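Putative glutaryl-CoA dehydrogenase (Thermus thermophilus, PDB 2EBA) binds flavin-adenine dinucleotide as a four-subunit flavoprotein of the acyl-CoA dehydrogenase family. Local coordinates at residues E110-E115 / L226-A231; L131-G136 / N143-A148; V174-D179 / K235-C240; S239-A244 / T363-H368. All blocks are in the same frame, centred on the assembly; numbering follows the deposited sequence.

Contact 1 of 4, residues E110-E115 / L226-A231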
# COMPACT_ATOMS: atom_id res chain seq x y z
N GLU A 110 -29.66 27.18 -31.04
CA GLU A 110 -28.84 28.30 -31.46
C GLU A 110 -29.19 29.53 -30.63
O GLU A 110 -28.36 30.40 -30.40
CB GLU A 110 -29.07 28.58 -32.95
CG GLU A 110 -28.03 29.49 -33.55
CD GLU A 110 -26.63 29.01 -33.24
OE1 GLU A 110 -26.31 27.83 -33.54
OE2 GLU A 110 -25.84 29.81 -32.70
N GLU A 111 -30.45 29.57 -30.18
CA GLU A 111 -30.96 30.67 -29.38
C GLU A 111 -30.33 30.64 -27.99
O GLU A 111 -29.91 31.67 -27.47
CB GLU A 111 -32.49 30.55 -29.27
CG GLU A 111 -33.17 31.69 -28.52
CD GLU A 111 -34.65 31.41 -28.28
OE1 GLU A 111 -35.10 30.29 -28.59
OE2 GLU A 111 -35.36 32.31 -27.76
N GLN A 112 -30.26 29.45 -27.40
CA GLN A 112 -29.67 29.30 -26.07
C GLN A 112 -28.18 29.59 -26.13
O GLN A 112 -27.61 30.15 -25.19
CB GLN A 112 -29.91 27.88 -25.53
CG GLN A 112 -31.39 27.51 -25.48
CD GLN A 112 -31.63 26.04 -25.16
OE1 GLN A 112 -30.92 25.16 -25.64
NE2 GLN A 112 -32.64 25.78 -24.36
N LYS A 113 -27.55 29.22 -27.24
CA LYS A 113 -26.12 29.45 -27.39
C LYS A 113 -25.77 30.92 -27.50
O LYS A 113 -24.87 31.40 -26.81
CB LYS A 113 -25.58 28.68 -28.59
CG LYS A 113 -25.52 27.18 -28.36
CD LYS A 113 -24.83 26.44 -29.50
CE LYS A 113 -25.62 26.48 -30.80
NZ LYS A 113 -24.94 25.73 -31.90
N ARG A 114 -26.48 31.64 -28.37
CA ARG A 114 -26.23 33.07 -28.56
C ARG A 114 -26.62 33.87 -27.32
O ARG A 114 -26.03 34.89 -27.00
CB ARG A 114 -27.03 33.61 -29.74
CG ARG A 114 -26.77 32.98 -31.09
CD ARG A 114 -27.17 33.99 -32.17
NE ARG A 114 -27.62 33.39 -33.42
CZ ARG A 114 -26.93 32.50 -34.13
NH1 ARG A 114 -27.44 32.03 -35.26
NH2 ARG A 114 -25.74 32.07 -33.71
N GLU A 115 -27.65 33.38 -26.64
CA GLU A 115 -28.18 34.04 -25.46
C GLU A 115 -27.32 33.90 -24.19
O GLU A 115 -27.10 34.88 -23.47
CB GLU A 115 -29.58 33.49 -25.21
CG GLU A 115 -30.37 34.14 -24.10
CD GLU A 115 -31.69 33.42 -23.85
OE1 GLU A 115 -32.46 33.89 -22.99
OE2 GLU A 115 -31.94 32.38 -24.52
N LEU A 226 -36.37 26.48 -23.14
CA LEU A 226 -35.29 26.45 -22.16
C LEU A 226 -34.81 25.02 -21.85
O LEU A 226 -34.00 24.79 -20.96
CB LEU A 226 -35.72 27.19 -20.87
CG LEU A 226 -34.92 28.47 -20.59
CD1 LEU A 226 -34.57 29.17 -21.88
CD2 LEU A 226 -35.71 29.38 -19.67
N ARG A 227 -35.32 24.06 -22.62
CA ARG A 227 -34.87 22.69 -22.47
C ARG A 227 -33.79 22.47 -23.53
O ARG A 227 -33.93 22.92 -24.67
CB ARG A 227 -36.01 21.70 -22.70
CG ARG A 227 -35.56 20.25 -22.57
CD ARG A 227 -36.68 19.28 -22.82
NE ARG A 227 -37.05 19.24 -24.22
CZ ARG A 227 -36.39 18.56 -25.15
NH1 ARG A 227 -35.32 17.86 -24.81
NH2 ARG A 227 -36.80 18.57 -26.41
N LEU A 228 -32.71 21.79 -23.17
CA LEU A 228 -31.64 21.52 -24.12
C LEU A 228 -32.15 20.51 -25.17
O LEU A 228 -32.34 19.32 -24.89
CB LEU A 228 -30.44 20.95 -23.36
CG LEU A 228 -29.16 21.78 -23.24
CD1 LEU A 228 -29.42 23.28 -23.22
CD2 LEU A 228 -28.47 21.34 -21.96
N PRO A 229 -32.36 20.99 -26.42
CA PRO A 229 -32.85 20.16 -27.52
C PRO A 229 -32.12 18.85 -27.76
O PRO A 229 -32.73 17.77 -27.71
CB PRO A 229 -32.80 21.10 -28.72
CG PRO A 229 -31.74 22.11 -28.34
CD PRO A 229 -32.04 22.35 -26.90
N LYS A 230 -30.82 18.92 -28.00
CA LYS A 230 -30.03 17.73 -28.24
C LYS A 230 -29.72 16.90 -26.99
O LYS A 230 -29.24 15.78 -27.10
CB LYS A 230 -28.72 18.08 -28.94
CG LYS A 230 -28.88 18.46 -30.41
CD LYS A 230 -28.97 19.97 -30.61
CE LYS A 230 -27.60 20.64 -30.44
NZ LYS A 230 -26.60 20.11 -31.43
N ALA A 231 -29.97 17.45 -25.80
CA ALA A 231 -29.69 16.72 -24.56
C ALA A 231 -30.64 15.54 -24.36
O ALA A 231 -31.76 15.70 -23.89
CB ALA A 231 -29.79 17.67 -23.36

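Contact 2 of 4, residues L131-G136 / N143-A148. With FAD (flavin-adenine dinucleotide), chain I.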
# COMPACT_ATOMS: atom_id res chain seq x y z
N LEU A 131 -26.87 17.58 -11.03
CA LEU A 131 -27.05 16.18 -11.37
C LEU A 131 -27.26 15.31 -10.14
O LEU A 131 -28.24 14.57 -10.05
CB LEU A 131 -25.84 15.66 -12.14
CG LEU A 131 -25.97 14.21 -12.57
CD1 LEU A 131 -27.10 14.07 -13.60
CD2 LEU A 131 -24.64 13.76 -13.12
N THR A 132 -26.32 15.39 -9.19
CA THR A 132 -26.36 14.62 -7.94
C THR A 132 -27.59 14.88 -7.07
O THR A 132 -28.02 16.01 -6.87
CB THR A 132 -25.11 14.89 -7.07
OG1 THR A 132 -23.93 14.55 -7.80
CG2 THR A 132 -25.15 14.09 -5.77
N GLU A 133 -28.14 13.80 -6.52
CA GLU A 133 -29.28 13.91 -5.64
C GLU A 133 -28.97 13.22 -4.32
O GLU A 133 -28.01 12.47 -4.21
CB GLU A 133 -30.51 13.30 -6.31
CG GLU A 133 -31.11 14.24 -7.34
CD GLU A 133 -32.32 13.67 -8.02
OE1 GLU A 133 -33.09 12.96 -7.35
OE2 GLU A 133 -32.52 13.96 -9.22
N PRO A 134 -29.78 13.48 -3.29
CA PRO A 134 -29.64 12.91 -1.95
C PRO A 134 -29.43 11.39 -1.80
O PRO A 134 -28.81 10.95 -0.83
CB PRO A 134 -30.90 13.40 -1.24
CG PRO A 134 -31.09 14.75 -1.83
CD PRO A 134 -30.84 14.51 -3.31
N ASP A 135 -29.93 10.59 -2.74
CA ASP A 135 -29.78 9.14 -2.59
C ASP A 135 -28.46 8.51 -3.06
O ASP A 135 -28.22 7.33 -2.80
CB ASP A 135 -30.97 8.43 -3.24
CG ASP A 135 -32.25 8.63 -2.46
OD1 ASP A 135 -33.30 8.10 -2.87
OD2 ASP A 135 -32.22 9.32 -1.42
N GLY A 136 -27.61 9.28 -3.73
CA GLY A 136 -26.34 8.75 -4.19
C GLY A 136 -25.94 9.20 -5.59
O GLY A 136 -26.54 8.79 -6.59
N ASN A 143 -30.70 7.21 -9.11
CA ASN A 143 -31.18 8.03 -8.01
C ASN A 143 -31.72 9.36 -8.44
O ASN A 143 -31.99 10.21 -7.60
CB ASN A 143 -30.09 8.24 -6.96
CG ASN A 143 -29.79 6.98 -6.18
OD1 ASN A 143 -30.70 6.22 -5.83
ND2 ASN A 143 -28.52 6.74 -5.90
N MET A 144 -31.87 9.55 -9.74
CA MET A 144 -32.40 10.81 -10.27
C MET A 144 -33.92 10.82 -10.11
O MET A 144 -34.64 10.35 -11.00
CB MET A 144 -32.07 10.96 -11.76
CG MET A 144 -32.68 12.20 -12.42
SD MET A 144 -32.35 12.28 -14.15
CE MET A 144 -30.77 12.73 -14.12
N LYS A 145 -34.43 11.34 -9.00
CA LYS A 145 -35.88 11.37 -8.86
C LYS A 145 -36.50 12.70 -9.16
O LYS A 145 -37.68 12.91 -8.87
CB LYS A 145 -36.32 10.93 -7.47
CG LYS A 145 -35.79 9.61 -7.11
CD LYS A 145 -35.10 9.80 -5.82
CE LYS A 145 -34.71 8.50 -5.25
NZ LYS A 145 -35.92 7.92 -4.61
N THR A 146 -35.71 13.61 -9.73
CA THR A 146 -36.27 14.90 -10.09
C THR A 146 -37.10 14.63 -11.35
O THR A 146 -36.59 14.09 -12.33
CB THR A 146 -35.17 15.92 -10.41
OG1 THR A 146 -34.43 16.19 -9.22
CG2 THR A 146 -35.76 17.20 -10.95
N ARG A 147 -38.37 15.02 -11.33
CA ARG A 147 -39.23 14.79 -12.47
C ARG A 147 -39.53 16.02 -13.30
O ARG A 147 -39.45 17.15 -12.82
CB ARG A 147 -40.55 14.18 -12.02
CG ARG A 147 -40.43 12.73 -11.68
CD ARG A 147 -40.12 11.94 -12.93
NE ARG A 147 -39.88 10.54 -12.61
CZ ARG A 147 -38.83 10.10 -11.92
NH1 ARG A 147 -37.92 10.97 -11.48
NH2 ARG A 147 -38.69 8.80 -11.66
N ALA A 148 -39.89 15.76 -14.55
CA ALA A 148 -40.22 16.81 -15.50
C ALA A 148 -41.42 16.33 -16.31
O ALA A 148 -41.37 15.30 -16.98
CB ALA A 148 -39.03 17.08 -16.40
PA FAD I . -22.46 7.71 -2.75
O1A FAD I . -23.49 7.10 -1.82
O2A FAD I . -22.71 7.77 -4.23
O5B FAD I . -21.05 6.98 -2.44
C5B FAD I . -20.57 6.69 -1.23
C4B FAD I . -19.47 5.67 -1.11
O4B FAD I . -19.86 4.37 -1.96
C3B FAD I . -18.34 6.07 -2.21
O3B FAD I . -17.16 5.44 -1.74
C2B FAD I . -18.53 5.29 -3.53
O2B FAD I . -17.35 4.89 -4.10
C1B FAD I . -19.13 4.01 -2.99
N9A FAD I . -20.00 3.45 -4.10
C8A FAD I . -21.06 4.04 -4.63
N7A FAD I . -21.56 3.17 -5.58
C5A FAD I . -20.80 2.05 -5.60
C6A FAD I . -20.82 0.82 -6.35
N6A FAD I . -21.75 0.60 -7.29
N1A FAD I . -19.87 -0.13 -6.11
C2A FAD I . -18.90 0.06 -5.16
N3A FAD I . -18.85 1.22 -4.43
C4A FAD I . -19.79 2.22 -4.63
N1 FAD I . -22.62 16.94 -8.04
C2 FAD I . -23.14 17.60 -9.12
O2 FAD I . -23.94 17.03 -9.88
N3 FAD I . -22.78 18.90 -9.37
C4 FAD I . -21.90 19.56 -8.55
O4 FAD I . -21.60 20.75 -8.78
C4X FAD I . -21.36 18.90 -7.42
N5 FAD I . -20.50 19.55 -6.56
C5X FAD I . -20.00 18.92 -5.45
C6 FAD I . -19.14 19.63 -4.56
C7 FAD I . -18.64 19.00 -3.39
C7M FAD I . -17.75 19.82 -2.49
C8 FAD I . -18.99 17.64 -3.11
C8M FAD I . -18.51 16.90 -1.88
C9 FAD I . -19.84 16.95 -3.99
C9A FAD I . -20.37 17.56 -5.17
N10 FAD I . -21.24 16.90 -6.06
C10 FAD I . -21.74 17.55 -7.17
C1' FAD I . -21.68 15.51 -5.84
C2' FAD I . -20.60 14.48 -6.00
O2' FAD I . -20.46 14.17 -7.38
C3' FAD I . -20.99 13.30 -5.16
O3' FAD I . -20.55 13.55 -3.83
C4' FAD I . -20.40 11.98 -5.62
O4' FAD I . -21.16 11.44 -6.71
C5' FAD I . -20.41 10.97 -4.49
O5' FAD I . -21.73 10.49 -4.28
P FAD I . -22.52 10.57 -2.87
O1P FAD I . -21.97 11.66 -2.00
O2P FAD I . -23.99 10.65 -3.20
O3P FAD I . -22.13 9.18 -2.18
O HOH W 1 -32.13 10.83 -5.02

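Contact 3 of 4, residues V174-D179 / K235-C240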
# COMPACT_ATOMS: atom_id res chain seq x y z
N VAL A 174 -28.33 24.15 -14.72
CA VAL A 174 -28.52 23.06 -15.66
C VAL A 174 -29.04 21.91 -14.84
O VAL A 174 -28.29 21.23 -14.16
CB VAL A 174 -27.20 22.64 -16.31
CG1 VAL A 174 -27.44 21.53 -17.32
CG2 VAL A 174 -26.58 23.84 -16.98
N ILE A 175 -30.35 21.70 -14.89
CA ILE A 175 -30.94 20.64 -14.12
C ILE A 175 -31.26 19.44 -14.96
O ILE A 175 -31.78 19.57 -16.07
CB ILE A 175 -32.23 21.13 -13.42
CG1 ILE A 175 -31.90 21.63 -12.02
CG2 ILE A 175 -33.24 20.00 -13.34
CD1 ILE A 175 -31.06 22.86 -11.99
N TRP A 176 -30.95 18.26 -14.43
CA TRP A 176 -31.23 17.00 -15.11
C TRP A 176 -32.34 16.28 -14.36
O TRP A 176 -32.23 16.03 -13.16
CB TRP A 176 -29.98 16.11 -15.15
CG TRP A 176 -28.83 16.77 -15.80
CD1 TRP A 176 -27.88 17.53 -15.18
CD2 TRP A 176 -28.58 16.88 -17.21
NE1 TRP A 176 -27.06 18.11 -16.12
CE2 TRP A 176 -27.47 17.73 -17.37
CE3 TRP A 176 -29.20 16.35 -18.35
CZ2 TRP A 176 -26.96 18.07 -18.63
CZ3 TRP A 176 -28.69 16.69 -19.60
CH2 TRP A 176 -27.58 17.54 -19.73
N ALA A 177 -33.41 15.97 -15.08
CA ALA A 177 -34.55 15.27 -14.49
C ALA A 177 -35.02 14.22 -15.46
O ALA A 177 -34.49 14.10 -16.55
CB ALA A 177 -35.67 16.24 -14.20
N LYS A 178 -36.03 13.45 -15.06
CA LYS A 178 -36.59 12.43 -15.92
C LYS A 178 -38.08 12.73 -16.17
O LYS A 178 -38.69 13.52 -15.45
CB LYS A 178 -36.43 11.05 -15.29
CG LYS A 178 -35.04 10.47 -15.42
CD LYS A 178 -34.95 9.01 -14.96
CE LYS A 178 -35.14 8.86 -13.45
NZ LYS A 178 -34.73 7.52 -12.94
N ASP A 179 -38.64 12.09 -17.19
CA ASP A 179 -40.04 12.26 -17.56
C ASP A 179 -40.76 10.90 -17.45
O ASP A 179 -41.85 10.70 -18.01
CB ASP A 179 -40.13 12.80 -18.98
CG ASP A 179 -39.50 11.88 -20.00
OD1 ASP A 179 -39.34 12.30 -21.17
OD2 ASP A 179 -39.16 10.73 -19.65
N LYS A 235 -26.16 9.92 -21.21
CA LYS A 235 -24.99 10.29 -21.96
C LYS A 235 -24.74 11.80 -22.04
O LYS A 235 -23.59 12.23 -22.12
CB LYS A 235 -25.05 9.69 -23.38
CG LYS A 235 -26.27 10.06 -24.21
CD LYS A 235 -26.22 9.32 -25.56
CE LYS A 235 -27.42 9.59 -26.44
NZ LYS A 235 -27.53 11.02 -26.89
N ALA A 236 -25.79 12.60 -22.01
CA ALA A 236 -25.61 14.04 -22.08
C ALA A 236 -24.88 14.56 -20.83
O ALA A 236 -23.82 15.17 -20.95
CB ALA A 236 -26.97 14.74 -22.25
N PRO A 237 -25.43 14.33 -19.62
CA PRO A 237 -24.74 14.83 -18.43
C PRO A 237 -23.37 14.19 -18.23
O PRO A 237 -22.44 14.81 -17.70
CB PRO A 237 -25.70 14.48 -17.30
CG PRO A 237 -26.41 13.31 -17.81
CD PRO A 237 -26.69 13.68 -19.24
N LEU A 238 -23.24 12.95 -18.66
CA LEU A 238 -21.98 12.24 -18.53
C LEU A 238 -20.91 12.86 -19.39
O LEU A 238 -19.77 12.97 -18.96
CB LEU A 238 -22.15 10.77 -18.92
CG LEU A 238 -23.06 9.95 -18.01
CD1 LEU A 238 -23.07 8.51 -18.43
CD2 LEU A 238 -22.57 10.07 -16.59
N SER A 239 -21.26 13.28 -20.60
CA SER A 239 -20.28 13.90 -21.48
C SER A 239 -19.74 15.15 -20.81
O SER A 239 -18.58 15.52 -21.02
CB SER A 239 -20.91 14.24 -22.83
OG SER A 239 -22.02 15.11 -22.67
N CYS A 240 -20.58 15.78 -20.00
CA CYS A 240 -20.21 16.99 -19.29
C CYS A 240 -19.21 16.63 -18.22
O CYS A 240 -18.23 17.33 -18.02
CB CYS A 240 -21.43 17.64 -18.63
SG CYS A 240 -22.56 18.40 -19.79

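Contact 4 of 4, residues S239-A244 / T363-H368. With FAD (flavin-adenine dinucleotide), chain I.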
# COMPACT_ATOMS: atom_id res chain seq x y z
N SER A 239 -21.26 13.28 -20.60
CA SER A 239 -20.28 13.90 -21.48
C SER A 239 -19.74 15.15 -20.81
O SER A 239 -18.58 15.52 -21.02
CB SER A 239 -20.91 14.24 -22.83
OG SER A 239 -22.02 15.11 -22.67
N CYS A 240 -20.58 15.78 -20.00
CA CYS A 240 -20.21 16.99 -19.29
C CYS A 240 -19.21 16.63 -18.22
O CYS A 240 -18.23 17.33 -18.02
CB CYS A 240 -21.43 17.64 -18.63
SG CYS A 240 -22.56 18.40 -19.79
N LEU A 241 -19.45 15.53 -17.53
CA LEU A 241 -18.51 15.11 -16.52
C LEU A 241 -17.16 14.76 -17.17
O LEU A 241 -16.11 15.13 -16.65
CB LEU A 241 -19.05 13.92 -15.74
CG LEU A 241 -20.34 14.15 -14.94
CD1 LEU A 241 -20.69 12.87 -14.19
CD2 LEU A 241 -20.15 15.31 -13.97
N THR A 242 -17.19 14.06 -18.31
CA THR A 242 -15.95 13.70 -19.01
C THR A 242 -15.14 14.94 -19.28
O THR A 242 -13.93 14.91 -19.09
CB THR A 242 -16.20 13.00 -20.34
OG1 THR A 242 -16.92 11.79 -20.11
CG2 THR A 242 -14.86 12.66 -21.01
N GLN A 243 -15.79 16.02 -19.74
CA GLN A 243 -15.12 17.29 -20.02
C GLN A 243 -14.51 17.81 -18.73
O GLN A 243 -13.32 18.15 -18.68
CB GLN A 243 -16.12 18.34 -20.53
CG GLN A 243 -16.78 18.01 -21.82
CD GLN A 243 -15.85 18.14 -22.97
OE1 GLN A 243 -15.12 19.12 -23.07
NE2 GLN A 243 -15.85 17.15 -23.85
N ALA A 244 -15.33 17.88 -17.69
CA ALA A 244 -14.90 18.35 -16.38
C ALA A 244 -13.76 17.50 -15.82
O ALA A 244 -12.77 18.01 -15.30
CB ALA A 244 -16.08 18.37 -15.41
N THR A 363 -13.78 12.63 -4.43
CA THR A 363 -15.15 12.15 -4.38
C THR A 363 -16.07 12.54 -5.55
O THR A 363 -16.69 11.68 -6.17
CB THR A 363 -15.79 12.60 -3.06
OG1 THR A 363 -15.19 11.88 -1.98
CG2 THR A 363 -17.28 12.33 -3.05
N TYR A 364 -16.16 13.83 -5.84
CA TYR A 364 -17.04 14.26 -6.91
C TYR A 364 -16.53 13.98 -8.31
O TYR A 364 -15.38 13.59 -8.50
CB TYR A 364 -17.42 15.75 -6.76
CG TYR A 364 -16.35 16.81 -6.99
CD1 TYR A 364 -15.22 16.56 -7.77
CD2 TYR A 364 -16.53 18.09 -6.49
CE1 TYR A 364 -14.30 17.58 -8.04
CE2 TYR A 364 -15.62 19.11 -6.75
CZ TYR A 364 -14.51 18.85 -7.52
OH TYR A 364 -13.62 19.87 -7.75
N GLU A 365 -17.39 14.16 -9.31
CA GLU A 365 -17.01 13.90 -10.69
C GLU A 365 -16.58 12.43 -10.81
O GLU A 365 -15.64 12.10 -11.53
CB GLU A 365 -15.87 14.83 -11.10
CG GLU A 365 -16.25 16.29 -11.02
CD GLU A 365 -16.68 16.86 -12.35
OE1 GLU A 365 -17.09 16.08 -13.23
OE2 GLU A 365 -16.63 18.10 -12.52
N GLY A 366 -17.32 11.57 -10.11
CA GLY A 366 -17.03 10.15 -10.13
C GLY A 366 -16.02 9.78 -9.06
O GLY A 366 -14.88 10.21 -9.15
N THR A 367 -16.42 9.02 -8.05
CA THR A 367 -15.49 8.63 -6.99
C THR A 367 -14.40 7.68 -7.51
O THR A 367 -14.48 7.16 -8.63
CB THR A 367 -16.19 7.91 -5.82
OG1 THR A 367 -16.86 6.74 -6.30
CG2 THR A 367 -17.17 8.81 -5.15
N HIS A 368 -13.39 7.43 -6.69
CA HIS A 368 -12.29 6.55 -7.06
C HIS A 368 -12.83 5.22 -7.54
O HIS A 368 -12.44 4.72 -8.59
CB HIS A 368 -11.35 6.34 -5.88
CG HIS A 368 -10.08 5.65 -6.24
ND1 HIS A 368 -9.97 4.28 -6.32
CD2 HIS A 368 -8.87 6.14 -6.60
CE1 HIS A 368 -8.74 3.96 -6.71
NE2 HIS A 368 -8.06 5.07 -6.89
PA FAD I . -22.46 7.71 -2.75
O1A FAD I . -23.49 7.10 -1.82
O2A FAD I . -22.71 7.77 -4.23
O5B FAD I . -21.05 6.98 -2.44
C5B FAD I . -20.57 6.69 -1.23
C4B FAD I . -19.47 5.67 -1.11
O4B FAD I . -19.86 4.37 -1.96
C3B FAD I . -18.34 6.07 -2.21
O3B FAD I . -17.16 5.44 -1.74
C2B FAD I . -18.53 5.29 -3.53
O2B FAD I . -17.35 4.89 -4.10
C1B FAD I . -19.13 4.01 -2.99
N9A FAD I . -20.00 3.45 -4.10
C8A FAD I . -21.06 4.04 -4.63
N7A FAD I . -21.56 3.17 -5.58
C5A FAD I . -20.80 2.05 -5.60
C6A FAD I . -20.82 0.82 -6.35
N6A FAD I . -21.75 0.60 -7.29
N1A FAD I . -19.87 -0.13 -6.11
C2A FAD I . -18.90 0.06 -5.16
N3A FAD I . -18.85 1.22 -4.43
C4A FAD I . -19.79 2.22 -4.63
N1 FAD I . -22.62 16.94 -8.04
C2 FAD I . -23.14 17.60 -9.12
O2 FAD I . -23.94 17.03 -9.88
N3 FAD I . -22.78 18.90 -9.37
C4 FAD I . -21.90 19.56 -8.55
O4 FAD I . -21.60 20.75 -8.78
C4X FAD I . -21.36 18.90 -7.42
N5 FAD I . -20.50 19.55 -6.56
C5X FAD I . -20.00 18.92 -5.45
C6 FAD I . -19.14 19.63 -4.56
C7 FAD I . -18.64 19.00 -3.39
C7M FAD I . -17.75 19.82 -2.49
C8 FAD I . -18.99 17.64 -3.11
C8M FAD I . -18.51 16.90 -1.88
C9 FAD I . -19.84 16.95 -3.99
C9A FAD I . -20.37 17.56 -5.17
N10 FAD I . -21.24 16.90 -6.06
C10 FAD I . -21.74 17.55 -7.17
C1' FAD I . -21.68 15.51 -5.84
C2' FAD I . -20.60 14.48 -6.00
O2' FAD I . -20.46 14.17 -7.38
C3' FAD I . -20.99 13.30 -5.16
O3' FAD I . -20.55 13.55 -3.83
C4' FAD I . -20.40 11.98 -5.62
O4' FAD I . -21.16 11.44 -6.71
C5' FAD I . -20.41 10.97 -4.49
O5' FAD I . -21.73 10.49 -4.28
P FAD I . -22.52 10.57 -2.87
O1P FAD I . -21.97 11.66 -2.00
O2P FAD I . -23.99 10.65 -3.20
O3P FAD I . -22.13 9.18 -2.18

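Contact 1 of 4, residues E110-E115 / L226-A231
Q112 reaches from the first turn of helix 110-121 to the loop L226-A231, and its side chain carries nearly the whole contact. The principle it illustrates is that one amide can pin an irregular loop to a helix by using both of its ends. The CA-CB bond already points at the loop. CG sets off anti to the carbonyl carbon (chi1 -57°) and the chain then runs straight, so CB and CG act as a stalk that delivers the amide to the loop. CD is the first atom to come near it, 3.9 Å from R227 O. At the tip the two heteroatoms part. NE2 turns to the loop backbone and gives a weak hydrogen bond to R227 O (3.2 Å, 148°), while a second weak one goes to S225 O just upstream. OE1 instead lies against carbon, 3.3 Å from P229 CD and 3.4 Å from L228 CD1, with the proline ring approaching from the opposite direction. OE1 is also hydrogen-bonded to S109 N, just before the helix. Buried as it is, the amide therefore has partners at both ends, weak ones at NE2, which together favour this orientation. On another flank, E110 pairs with K113 (NZ to OE1, 3.0 Å) and with R114, a separate salt-bridge network within the helix. The arrangement belongs to the three-part fold of acyl-CoA dehydrogenases: the last helix of the N-terminal helical region holds the connection leading from the middle beta strands to helix 235-269.

Contact 2 of 4, residues L131-G136 / N143-A148
E133 meets the backbone of N143-A148 end-on with its carboxylate, an example of one acid organising a loop by collecting two backbone N-H groups and a hydroxyl. OE1 takes the amide of K145 (N to OE1, 2.7 Å, 155°) on the syn side, somewhat out of the carboxylate plane. OE2 receives two donors from the same face: T146 N, also syn and modestly out of plane, and T146 OG1, 2.9 Å from OE2 and well above the plane. K161 also forms a salt bridge to OE2, and its positive charge probably offsets the carboxylate's negative one. The chain of E133, extended beyond CG, carries the carboxylate across to the loop. The acid opens a type I turn, E133-G136, in the middle beta domain of the acyl-CoA dehydrogenase fold; just ahead, T132 OG1 donates to FAD N1 (2.7 Å), and the amides of L131 and T132 share FAD O2. At the turn's far end, N143 ND2 gives G136 O a nearly straight bond (2.9 Å, 172°), on a lone pair in the carbonyl plane. A water accepts from D135 N and donates to N143 O. The D135-K145 salt bridge is less certain, since OD1 is modelled too close to its neighbour.

Contact 3 of 4, residues V174-D179 / K235-C240
W176 lays one face of its indole against P237, and here a single aromatic plate joins a strand to a helix. P237 CB stands over the six-membered ring, 3.8 Å from its centroid and 16° off the normal, which makes a true CH-pi contact. CD of the same proline also lies over the face, 3.6 Å from W176 CZ3. A236 CB comes in obliquely to that atom at 3.7 Å. With CG anti to the carbonyl carbon (chi1 -57°) and the ring plane turned perpendicular to the plane through CA, CB and CG (chi2 90°), the indole offers the helix its broad side. Away from this patch the segments diverge. C240 SG lies a little farther off, 4.6 Å from W176 CZ2, while K235 and D179, at the outer ends, are exposed to solvent. The tight zone is closed by other residues: F129 meets the indole with its ring inclined, and Y107 of helix 87-107 touches A236. P237 is the third residue of helix 235-269, where a missing N-H costs the helix nothing. With no hydrogen bond between them, these two segments, one from the middle beta domain and one from the C-terminal helices, are held by apolar packing and a CH-pi contact.

Contact 4 of 4, residues S239-A244 / T363-H368
L241 and E365 bring their CA atoms to 6.1 Å, helix 235-269 facing a loop in which E365 adopts a left-handed conformation (phi 59°, psi 39°) followed by G366 at another positive phi. The side chain of E365 bends sharply at chi2 (-97°), and this turns its carboxylate onto the helix. Both oxygens there meet methyl groups: OE1 is 3.2 Å from L241 CD2, and OE2 is 3.0 Å from A244 CB. No hydrogen bond crosses, and OE1 is buried with no polar partner in the model, an uncommon setting for a carboxylate. Several other residues of the segment meet the cofactor. Y364 sets its ring edge by the flavin, CD2 at 3.6 Å from FAD C6. T367 OG1 hydrogen-bonds FAD O2B at 2.9 Å; the same side chain N-caps helix 368-380, so one hydroxyl joins a helix start to the adenosine ribose. These residues are part of the FAD pocket seen in this structure, with E365 between cofactor and helix. Around them, R245 and H371 hold the carbonyl of E365, K322 of helix 315-340 ties down those of Y364 and G366, I248 packs on Y364 and E365, and F129 of strand 127-130 lies against L241.

Contacts 3 and 4 follow one another along helix 235-269, sharing S239 and C240, so the same helix first meets the beta domain and then the loop beside the cofactor. Contacts 2 and 4 both touch FAD from different family regions; their centres are about 16 Å apart, and L131 CD2 meets L241 CD1 at 4.2 Å. Contact 2 joins contact 3 through probable backbone hydrogen bonds, such as A148 N to K178 O at 2.7 Å. Contact 1 lies outermost, the L228 side chain being about 14 Å from FAD against about 7 Å for that of W176, yet A231 CB reaches W176 CZ3 at 4.0 Å.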